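PDB 3GYC: putative glycoside hydrolase from Parabacteroides distasonis ATCC 8503, which is of unconfirmed function but probably hydrolyses glycosidic bonds, as a cellulase-like member of the TIM-barrel glycoside hydrolases. Local coordinates for residues N160-D165 against L189-T194; N182-E187 against V217-E222. All coordinates share one frame; numbering follows the deposited sequence.

Interaction 1 (N160-D165 against L189-T194); sequences NEWPGD and LRWMKT
The indole of Trp162 carries this contact alone from the loop side, meeting Trp191 and Met192 on the helix. The backbones stay well apart, with 9.6 Å from Trp162 CA to Met192 CA, so the two segments are joined by side chains, with no hydrogen bond between them.

The aromatic component joins two indoles that cross at about a right angle along their lengths. CH2 of Trp162 sits over one face of the Trp191 ring, toward its rim, and lies 3.4 Å from Trp191 NE1; Trp162 CZ2 follows at 3.6 Å from Trp191 CD1. The planes are inclined by 37°, which is neither a parallel stack nor an edge-to-face pair. Trp162 has CG anti to the backbone N (chi1 -178°), a setting that extends the indole from the loop to the helix. Phe171 meets both indoles, edge-to-face with Trp191.

The Met-aromatic component uses the five-membered end of the indole. Met192, present as selenomethionine, runs past Trp162 in the opposite direction and brings its selenium, SE, to 3.7 Å from Trp162 CD1. SE is 4.2 Å from the centroid of the Trp162 five-membered ring and 39° off its normal, an oblique contact. Met192 CG adds a touch at 3.7 Å from Trp162 NE1.

Polar anchoring comes from outside: Trp162 NE1 bonds to Ser188 OG.

Asn160 and Glu161 follow the fourth barrel strand, a position that in clan GH-A hydrolases holds an Asn-Glu pair ending in the acid/base; the match here is inferred from sequence and topology. The contact is thus consistent with an aromatic second shell behind a TIM-barrel active site.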
ATOM      1  N   ASN A 160       1.148  -3.571  -6.621  1.00 15.45           N
ATOM      2  CA  ASN A 160       0.279  -3.794  -5.482  1.00 15.08           C
ATOM      3  C   ASN A 160      -0.274  -5.204  -5.458  1.00 16.27           C
ATOM      4  O   ASN A 160      -0.852  -5.653  -6.446  1.00 15.57           O
ATOM      5  CB  ASN A 160      -0.913  -2.852  -5.539  1.00 16.09           C
ATOM      6  CG  ASN A 160      -1.932  -3.133  -4.448  1.00 17.58           C
ATOM      7  OD1 ASN A 160      -1.704  -2.812  -3.264  1.00 16.68           O
ATOM      8  ND2 ASN A 160      -3.078  -3.718  -4.837  1.00 16.12           N
ATOM      9  N   GLU A 161      -0.132  -5.890  -4.319  1.00 16.83           N
ATOM     10  CA  GLU A 161      -0.755  -7.216  -4.103  1.00 18.13           C
ATOM     11  C   GLU A 161      -0.514  -8.204  -5.214  1.00 17.27           C
ATOM     12  O   GLU A 161      -1.422  -8.881  -5.734  1.00 15.68           O
ATOM     13  CB  GLU A 161      -2.238  -7.057  -3.785  1.00 19.13           C
ATOM     14  CG  GLU A 161      -2.376  -6.281  -2.482  1.00 21.15           C
ATOM     15  CD  GLU A 161      -3.788  -5.930  -2.070  1.00 23.32           C
ATOM     16  OE1 GLU A 161      -4.707  -5.956  -2.934  1.00 24.92           O
ATOM     17  OE2 GLU A 161      -3.944  -5.585  -0.863  1.00 23.86           O
ATOM     18  N   TRP A 162       0.761  -8.292  -5.563  1.00 17.51           N
ATOM     19  CA  TRP A 162       1.216  -9.260  -6.547  1.00 16.25           C
ATOM     20  C   TRP A 162       0.882 -10.692  -6.097  1.00 16.43           C
ATOM     21  O   TRP A 162       1.075 -11.037  -4.934  1.00 16.54           O
ATOM     22  CB  TRP A 162       2.722  -9.118  -6.723  1.00 15.54           C
ATOM     23  CG  TRP A 162       3.353 -10.048  -7.767  1.00 15.21           C
ATOM     24  CD1 TRP A 162       3.976 -11.231  -7.541  1.00 15.13           C
ATOM     25  CD2 TRP A 162       3.422  -9.823  -9.182  1.00 14.50           C
ATOM     26  NE1 TRP A 162       4.427 -11.767  -8.726  1.00 15.00           N
ATOM     27  CE2 TRP A 162       4.095 -10.922  -9.749  1.00 14.00           C
ATOM     28  CE3 TRP A 162       2.970  -8.798 -10.025  1.00 12.92           C
ATOM     29  CZ2 TRP A 162       4.337 -11.022 -11.114  1.00 13.58           C
ATOM     30  CZ3 TRP A 162       3.197  -8.901 -11.378  1.00 13.39           C
ATOM     31  CH2 TRP A 162       3.870 -10.014 -11.918  1.00 13.78           C
ATOM     32  N   PRO A 163       0.421 -11.550  -7.026  1.00 16.65           N
ATOM     33  CA  PRO A 163       0.186 -11.289  -8.438  1.00 18.08           C
ATOM     34  C   PRO A 163      -1.303 -11.269  -8.784  1.00 18.93           C
ATOM     35  O   PRO A 163      -1.695 -11.838  -9.785  1.00 20.57           O
ATOM     36  CB  PRO A 163       0.877 -12.482  -9.100  1.00 17.19           C
ATOM     37  CG  PRO A 163       0.576 -13.602  -8.191  1.00 16.92           C
ATOM     38  CD  PRO A 163       0.516 -13.001  -6.787  1.00 17.40           C
ATOM     39  N   GLY A 164      -2.129 -10.635  -7.963  1.00 20.26           N
ATOM     40  CA  GLY A 164      -3.585 -10.591  -8.216  1.00 21.71           C
ATOM     41  C   GLY A 164      -3.958 -10.097  -9.613  1.00 22.29           C
ATOM     42  O   GLY A 164      -3.465  -9.055 -10.068  1.00 21.99           O
ATOM     43  N   ASP A 165      -4.851 -10.806 -10.293  1.00 23.11           N
ATOM     44  CA  ASP A 165      -5.223 -10.406 -11.662  1.00 25.05           C
ATOM     45  C   ASP A 165      -5.920  -9.039 -11.799  1.00 23.92           C
ATOM     46  O   ASP A 165      -5.958  -8.488 -12.893  1.00 24.88           O
ATOM     47  CB  ASP A 165      -5.997 -11.506 -12.403  1.00 27.30           C
ATOM     48  CG  ASP A 165      -7.265 -11.936 -11.697  1.00 29.49           C
ATOM     49  OD1 ASP A 165      -7.715 -11.250 -10.757  1.00 31.28           O
ATOM     50  OD2 ASP A 165      -7.821 -12.991 -12.104  1.00 32.17           O
ATOM     51  N   LEU A 189       8.028 -16.006  -8.778  1.00 16.67           N
ATOM     52  CA  LEU A 189       9.380 -15.778  -8.283  1.00 16.03           C
ATOM     53  C   LEU A 189      10.347 -15.433  -9.408  1.00 15.25           C
ATOM     54  O   LEU A 189      11.157 -14.516  -9.262  1.00 14.65           O
ATOM     55  CB  LEU A 189       9.909 -17.007  -7.527  1.00 16.78           C
ATOM     56  CG  LEU A 189       9.172 -17.355  -6.235  1.00 17.00           C
ATOM     57  CD1 LEU A 189       9.729 -18.648  -5.692  1.00 18.51           C
ATOM     58  CD2 LEU A 189       9.252 -16.224  -5.208  1.00 16.67           C
ATOM     59  N   ARG A 190      10.238 -16.145 -10.527  1.00 14.58           N
ATOM     60  CA  ARG A 190      11.128 -15.945 -11.668  1.00 14.92           C
ATOM     61  C   ARG A 190      10.922 -14.591 -12.320  1.00 14.61           C
ATOM     62  O   ARG A 190      11.871 -13.918 -12.700  1.00 14.60           O
ATOM     63  CB  ARG A 190      10.927 -17.047 -12.712  1.00 14.87           C
ATOM     64  CG  ARG A 190      11.997 -17.061 -13.793  1.00 15.78           C
ATOM     65  N   TRP A 191       9.672 -14.221 -12.502  1.00 14.63           N
ATOM     66  CA  TRP A 191       9.320 -12.931 -13.053  1.00 14.92           C
ATOM     67  C   TRP A 191       9.873 -11.809 -12.184  1.00 14.68           C
ATOM     68  O   TRP A 191      10.524 -10.887 -12.673  1.00 15.81           O
ATOM     69  CB  TRP A 191       7.793 -12.813 -13.102  1.00 15.10           C
ATOM     70  CG  TRP A 191       7.294 -11.488 -13.523  1.00 14.97           C
ATOM     71  CD1 TRP A 191       7.374 -10.330 -12.826  1.00 15.24           C
ATOM     72  CD2 TRP A 191       6.580 -11.187 -14.722  1.00 14.59           C
ATOM     73  NE1 TRP A 191       6.794  -9.320 -13.524  1.00 15.18           N
ATOM     74  CE2 TRP A 191       6.294  -9.815 -14.697  1.00 14.97           C
ATOM     75  CE3 TRP A 191       6.165 -11.947 -15.822  1.00 15.37           C
ATOM     76  CZ2 TRP A 191       5.578  -9.175 -15.715  1.00 15.23           C
ATOM     77  CZ3 TRP A 191       5.463 -11.314 -16.848  1.00 15.73           C
ATOM     78  CH2 TRP A 191       5.182  -9.940 -16.788  1.00 15.89           C
HETATM   79  N   MSE A 192       9.547 -11.855 -10.898  1.00 14.22           N
HETATM   80  CA  MSE A 192       9.997 -10.834  -9.968  1.00 14.73           C
HETATM   81  C   MSE A 192      11.513 -10.717 -10.011  1.00 14.67           C
HETATM   82  O   MSE A 192      12.042  -9.624 -10.177  1.00 15.33           O
HETATM   83  CB  MSE A 192       9.527 -11.123  -8.539  1.00 14.35           C
HETATM   84  CG  MSE A 192       8.029 -10.991  -8.354  1.00 13.63           C
HETATM   85 SE   MSE A 192       7.515 -11.021  -6.495  0.75 13.15          SE
HETATM   86  CE  MSE A 192       7.860 -12.878  -6.085  1.00 11.42           C
ATOM     87  N   LYS A 193      12.203 -11.850  -9.945  1.00 16.08           N
ATOM     88  CA  LYS A 193      13.660 -11.839  -9.906  1.00 17.04           C
ATOM     89  C   LYS A 193      14.232 -11.156 -11.158  1.00 16.28           C
ATOM     90  O   LYS A 193      15.050 -10.245 -11.036  1.00 15.84           O
ATOM     91  CB  LYS A 193      14.218 -13.259  -9.728  1.00 17.66           C
ATOM     92  CG  LYS A 193      15.692 -13.288  -9.342  1.00 18.25           C
ATOM     93  N   THR A 194      13.770 -11.555 -12.344  1.00 14.68           N
ATOM     94  CA  THR A 194      14.234 -10.935 -13.599  1.00 13.94           C
ATOM     95  C   THR A 194      13.966  -9.430 -13.680  1.00 15.07           C
ATOM     96  O   THR A 194      14.827  -8.678 -14.179  1.00 14.92           O
ATOM     97  CB  THR A 194      13.584 -11.589 -14.836  1.00 13.81           C
ATOM     98  OG1 THR A 194      13.996 -12.958 -14.911  1.00 13.69           O
ATOM     99  CG2 THR A 194      13.988 -10.869 -16.125  1.00 12.75           C
TER

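Interaction 2 (N182-E187 against V217-E222); sequences NWYKEE and VKKYEE
Lys219 NZ is held by two groups: a salt bridge to Glu222 OE1 at 3.1 Å, approached from above the carboxylate plane, and a cation-pi contact with Tyr184, whose ring centroid lies 4.5 Å from NZ. Asp216 offers only a long, weak ion pair.

The lysine folds over the phenol. Bends at chi2 (-48°) and chi3 (-64°) turn the chain back, placing Lys219 CE 3.8 Å above the centre of the Tyr184 ring in a CH-pi contact, while Lys219 CG lies 3.6 Å from Tyr184 CD2. Asn182 CB touches the opposite face of that ring, and His214 meets it edge-to-face.

Trp183 supplies the apolar half. Its CZ2 packs 3.7 Å from Lys219 CB, and the outer corner of the indole reaches over one face of Tyr220, Trp183 CH2 lying 4.0 Å from Tyr220 CD1. The planes are tilted by 42°, an oblique pair. The hydroxyl of Tyr220 is hydrogen-bonded to His233 ND1.

Without a hydrogen bond across the segments, ring faces and a folded aliphatic chain join the turn ahead of helix 186-200 to the short helix 219-222. The ammonium is probably stabilised jointly by the Glu222 carboxylate and the Tyr184 pi cloud.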
ATOM      1  N   ASN A 182      -0.817 -15.957  -4.963  1.00 30.31           N
ATOM      2  CA  ASN A 182       0.272 -16.956  -4.855  1.00 28.21           C
ATOM      3  C   ASN A 182       1.619 -16.501  -5.407  1.00 25.21           C
ATOM      4  O   ASN A 182       2.200 -17.108  -6.316  1.00 23.70           O
ATOM      5  CB  ASN A 182      -0.152 -18.260  -5.487  1.00 29.00           C
ATOM      6  CG  ASN A 182      -1.386 -18.794  -4.863  1.00 29.90           C
ATOM      7  OD1 ASN A 182      -1.755 -18.381  -3.768  1.00 30.93           O
ATOM      8  ND2 ASN A 182      -2.062 -19.682  -5.554  1.00 30.68           N
ATOM      9  N   TRP A 183       2.146 -15.466  -4.771  1.00 21.97           N
ATOM     10  CA  TRP A 183       3.398 -14.843  -5.188  1.00 19.99           C
ATOM     11  C   TRP A 183       4.581 -15.789  -5.124  1.00 18.72           C
ATOM     12  O   TRP A 183       5.543 -15.611  -5.844  1.00 17.38           O
ATOM     13  CB  TRP A 183       3.688 -13.622  -4.325  1.00 19.94           C
ATOM     14  CG  TRP A 183       3.941 -13.916  -2.863  1.00 19.37           C
ATOM     15  CD1 TRP A 183       3.040 -13.849  -1.851  1.00 19.17           C
ATOM     16  CD2 TRP A 183       5.182 -14.325  -2.268  1.00 18.63           C
ATOM     17  NE1 TRP A 183       3.640 -14.167  -0.659  1.00 19.19           N
ATOM     18  CE2 TRP A 183       4.954 -14.475  -0.891  1.00 18.26           C
ATOM     19  CE3 TRP A 183       6.463 -14.554  -2.766  1.00 18.38           C
ATOM     20  CZ2 TRP A 183       5.954 -14.838  -0.006  1.00 18.59           C
ATOM     21  CZ3 TRP A 183       7.455 -14.921  -1.889  1.00 17.99           C
ATOM     22  CH2 TRP A 183       7.197 -15.063  -0.521  1.00 17.82           C
ATOM     23  N   TYR A 184       4.479 -16.793  -4.266  1.00 18.90           N
ATOM     24  CA  TYR A 184       5.573 -17.749  -4.028  1.00 19.80           C
ATOM     25  C   TYR A 184       5.713 -18.858  -5.064  1.00 19.62           C
ATOM     26  O   TYR A 184       6.688 -19.604  -4.988  1.00 18.73           O
ATOM     27  CB  TYR A 184       5.429 -18.379  -2.642  1.00 20.41           C
ATOM     28  CG  TYR A 184       4.067 -19.026  -2.406  1.00 21.02           C
ATOM     29  CD1 TYR A 184       3.805 -20.340  -2.783  1.00 21.62           C
ATOM     30  CD2 TYR A 184       3.046 -18.300  -1.816  1.00 21.75           C
ATOM     31  CE1 TYR A 184       2.556 -20.894  -2.566  1.00 22.42           C
ATOM     32  CE2 TYR A 184       1.829 -18.837  -1.588  1.00 22.55           C
ATOM     33  CZ  TYR A 184       1.578 -20.118  -1.958  1.00 22.84           C
ATOM     34  OH  TYR A 184       0.328 -20.584  -1.697  1.00 25.52           O
ATOM     35  N   LYS A 185       4.761 -18.989  -6.001  1.00 19.66           N
ATOM     36  CA  LYS A 185       4.855 -20.022  -7.050  1.00 20.09           C
ATOM     37  C   LYS A 185       6.030 -19.692  -7.985  1.00 19.44           C
ATOM     38  O   LYS A 185       6.382 -18.519  -8.149  1.00 19.75           O
ATOM     39  CB  LYS A 185       3.527 -20.203  -7.814  1.00 20.75           C
ATOM     40  CG  LYS A 185       2.411 -20.883  -6.992  1.00 21.28           C
ATOM     41  CD  LYS A 185       1.222 -21.337  -7.851  1.00 21.10           C
ATOM     42  N   GLU A 186       6.633 -20.721  -8.577  1.00 18.07           N
ATOM     43  CA  GLU A 186       7.854 -20.558  -9.379  1.00 18.00           C
ATOM     44  C   GLU A 186       7.788 -19.518 -10.500  1.00 17.54           C
ATOM     45  O   GLU A 186       8.767 -18.813 -10.736  1.00 16.13           O
ATOM     46  CB  GLU A 186       8.351 -21.918  -9.943  1.00 16.41           C
ATOM     47  N   GLU A 187       6.669 -19.446 -11.209  1.00 18.04           N
ATOM     48  CA  GLU A 187       6.533 -18.490 -12.317  1.00 19.70           C
ATOM     49  C   GLU A 187       6.592 -17.059 -11.804  1.00 18.63           C
ATOM     50  O   GLU A 187       7.131 -16.173 -12.474  1.00 19.49           O
ATOM     51  CB  GLU A 187       5.213 -18.662 -13.074  1.00 22.30           C
ATOM     52  CG  GLU A 187       4.933 -20.060 -13.630  1.00 24.86           C
ATOM     53  CD  GLU A 187       4.336 -20.999 -12.599  1.00 26.94           C
ATOM     54  OE1 GLU A 187       4.990 -21.216 -11.551  1.00 27.90           O
ATOM     55  OE2 GLU A 187       3.223 -21.535 -12.858  1.00 29.24           O
ATOM     56  N   VAL A 217       2.319 -15.903   5.863  1.00 17.58           N
ATOM     57  CA  VAL A 217       3.576 -15.168   5.872  1.00 17.47           C
ATOM     58  C   VAL A 217       4.816 -16.047   6.017  1.00 18.32           C
ATOM     59  O   VAL A 217       5.927 -15.601   5.721  1.00 18.77           O
ATOM     60  CB  VAL A 217       3.531 -14.052   6.905  1.00 16.27           C
ATOM     61  CG1 VAL A 217       2.440 -13.062   6.496  1.00 14.24           C
ATOM     62  CG2 VAL A 217       3.283 -14.625   8.303  1.00 14.61           C
ATOM     63  N   LYS A 218       4.636 -17.309   6.419  1.00 17.87           N
ATOM     64  CA  LYS A 218       5.755 -18.232   6.493  1.00 18.70           C
ATOM     65  C   LYS A 218       6.354 -18.545   5.116  1.00 18.39           C
ATOM     66  O   LYS A 218       7.453 -19.057   5.066  1.00 16.21           O
ATOM     67  CB  LYS A 218       5.361 -19.553   7.169  1.00 19.72           C
ATOM     68  CG  LYS A 218       4.900 -19.398   8.606  1.00 20.95           C
ATOM     69  N   LYS A 219       5.664 -18.242   4.005  1.00 18.41           N
ATOM     70  CA  LYS A 219       6.247 -18.529   2.670  1.00 19.04           C
ATOM     71  C   LYS A 219       7.506 -17.726   2.434  1.00 18.86           C
ATOM     72  O   LYS A 219       8.364 -18.127   1.653  1.00 19.33           O
ATOM     73  CB  LYS A 219       5.330 -18.176   1.511  1.00 19.84           C
ATOM     74  CG  LYS A 219       3.930 -18.575   1.633  1.00 20.48           C
ATOM     75  CD  LYS A 219       3.740 -19.957   2.063  1.00 19.97           C
ATOM     76  CE  LYS A 219       4.266 -20.969   1.082  1.00 20.47           C
ATOM     77  NZ  LYS A 219       3.595 -22.244   1.400  1.00 17.00           N
ATOM     78  N   TYR A 220       7.581 -16.548   3.038  1.00 17.71           N
ATOM     79  CA  TYR A 220       8.797 -15.771   2.912  1.00 18.30           C
ATOM     80  C   TYR A 220       9.995 -16.646   3.336  1.00 19.89           C
ATOM     81  O   TYR A 220      11.050 -16.543   2.745  1.00 19.63           O
ATOM     82  CB  TYR A 220       8.747 -14.494   3.735  1.00 17.35           C
ATOM     83  CG  TYR A 220       7.864 -13.370   3.230  1.00 15.59           C
ATOM     84  CD1 TYR A 220       8.335 -12.457   2.281  1.00 15.66           C
ATOM     85  CD2 TYR A 220       6.631 -13.128   3.797  1.00 14.78           C
ATOM     86  CE1 TYR A 220       7.576 -11.411   1.865  1.00 14.88           C
ATOM     87  CE2 TYR A 220       5.846 -12.059   3.381  1.00 14.30           C
ATOM     88  CZ  TYR A 220       6.325 -11.199   2.419  1.00 14.84           C
ATOM     89  OH  TYR A 220       5.578 -10.103   2.003  1.00 15.85           O
ATOM     90  N   GLU A 221       9.810 -17.515   4.327  1.00 22.18           N
ATOM     91  CA  GLU A 221      10.881 -18.415   4.790  1.00 25.22           C
ATOM     92  C   GLU A 221      11.068 -19.672   3.931  1.00 25.31           C
ATOM     93  O   GLU A 221      12.171 -20.213   3.823  1.00 25.67           O
ATOM     94  CB  GLU A 221      10.581 -18.916   6.205  1.00 27.94           C
ATOM     95  CG  GLU A 221      10.643 -17.891   7.324  1.00 30.45           C
ATOM     96  CD  GLU A 221      10.259 -18.514   8.684  1.00 33.40           C
ATOM     97  OE1 GLU A 221       9.615 -19.593   8.704  1.00 34.67           O
ATOM     98  OE2 GLU A 221      10.595 -17.921   9.740  1.00 36.17           O
ATOM     99  N   GLU A 222       9.993 -20.147   3.331  1.00 24.46           N
ATOM    100  CA  GLU A 222      10.040 -21.395   2.578  1.00 25.12           C
ATOM    101  C   GLU A 222      10.547 -21.285   1.147  1.00 24.13           C
ATOM    102  O   GLU A 222      10.793 -22.307   0.532  1.00 24.97           O
ATOM    103  CB  GLU A 222       8.645 -22.018   2.572  1.00 25.16           C
ATOM    104  CG  GLU A 222       8.133 -22.283   3.971  1.00 26.34           C
ATOM    105  CD  GLU A 222       6.644 -22.508   4.037  1.00 27.53           C
ATOM    106  OE1 GLU A 222       6.058 -23.090   3.099  1.00 28.56           O
ATOM    107  OE2 GLU A 222       6.052 -22.097   5.052  1.00 28.93           O
TER

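Overall arrangement
From the N terminus, the chain leaves strand 153-157, enters 160-165, and passes through helix 169-172 before interaction 1 closes a loop at 189-194 on helix 186-200. Interaction 2 starts within that loop, at 182-187, and closes beyond it at 217-222, after the rest of helix 186-200 and strand 208-209. The two loops therefore cross. Their centres lie about 11 Å apart and they touch directly: Pro163 CD is 3.6 Å from Trp183 N, and Met192 CE is 3.6 Å from Trp183 O. Helix 186-200 and the turn leading into it together tie the loop after the fourth barrel strand to the short helix that follows the fifth.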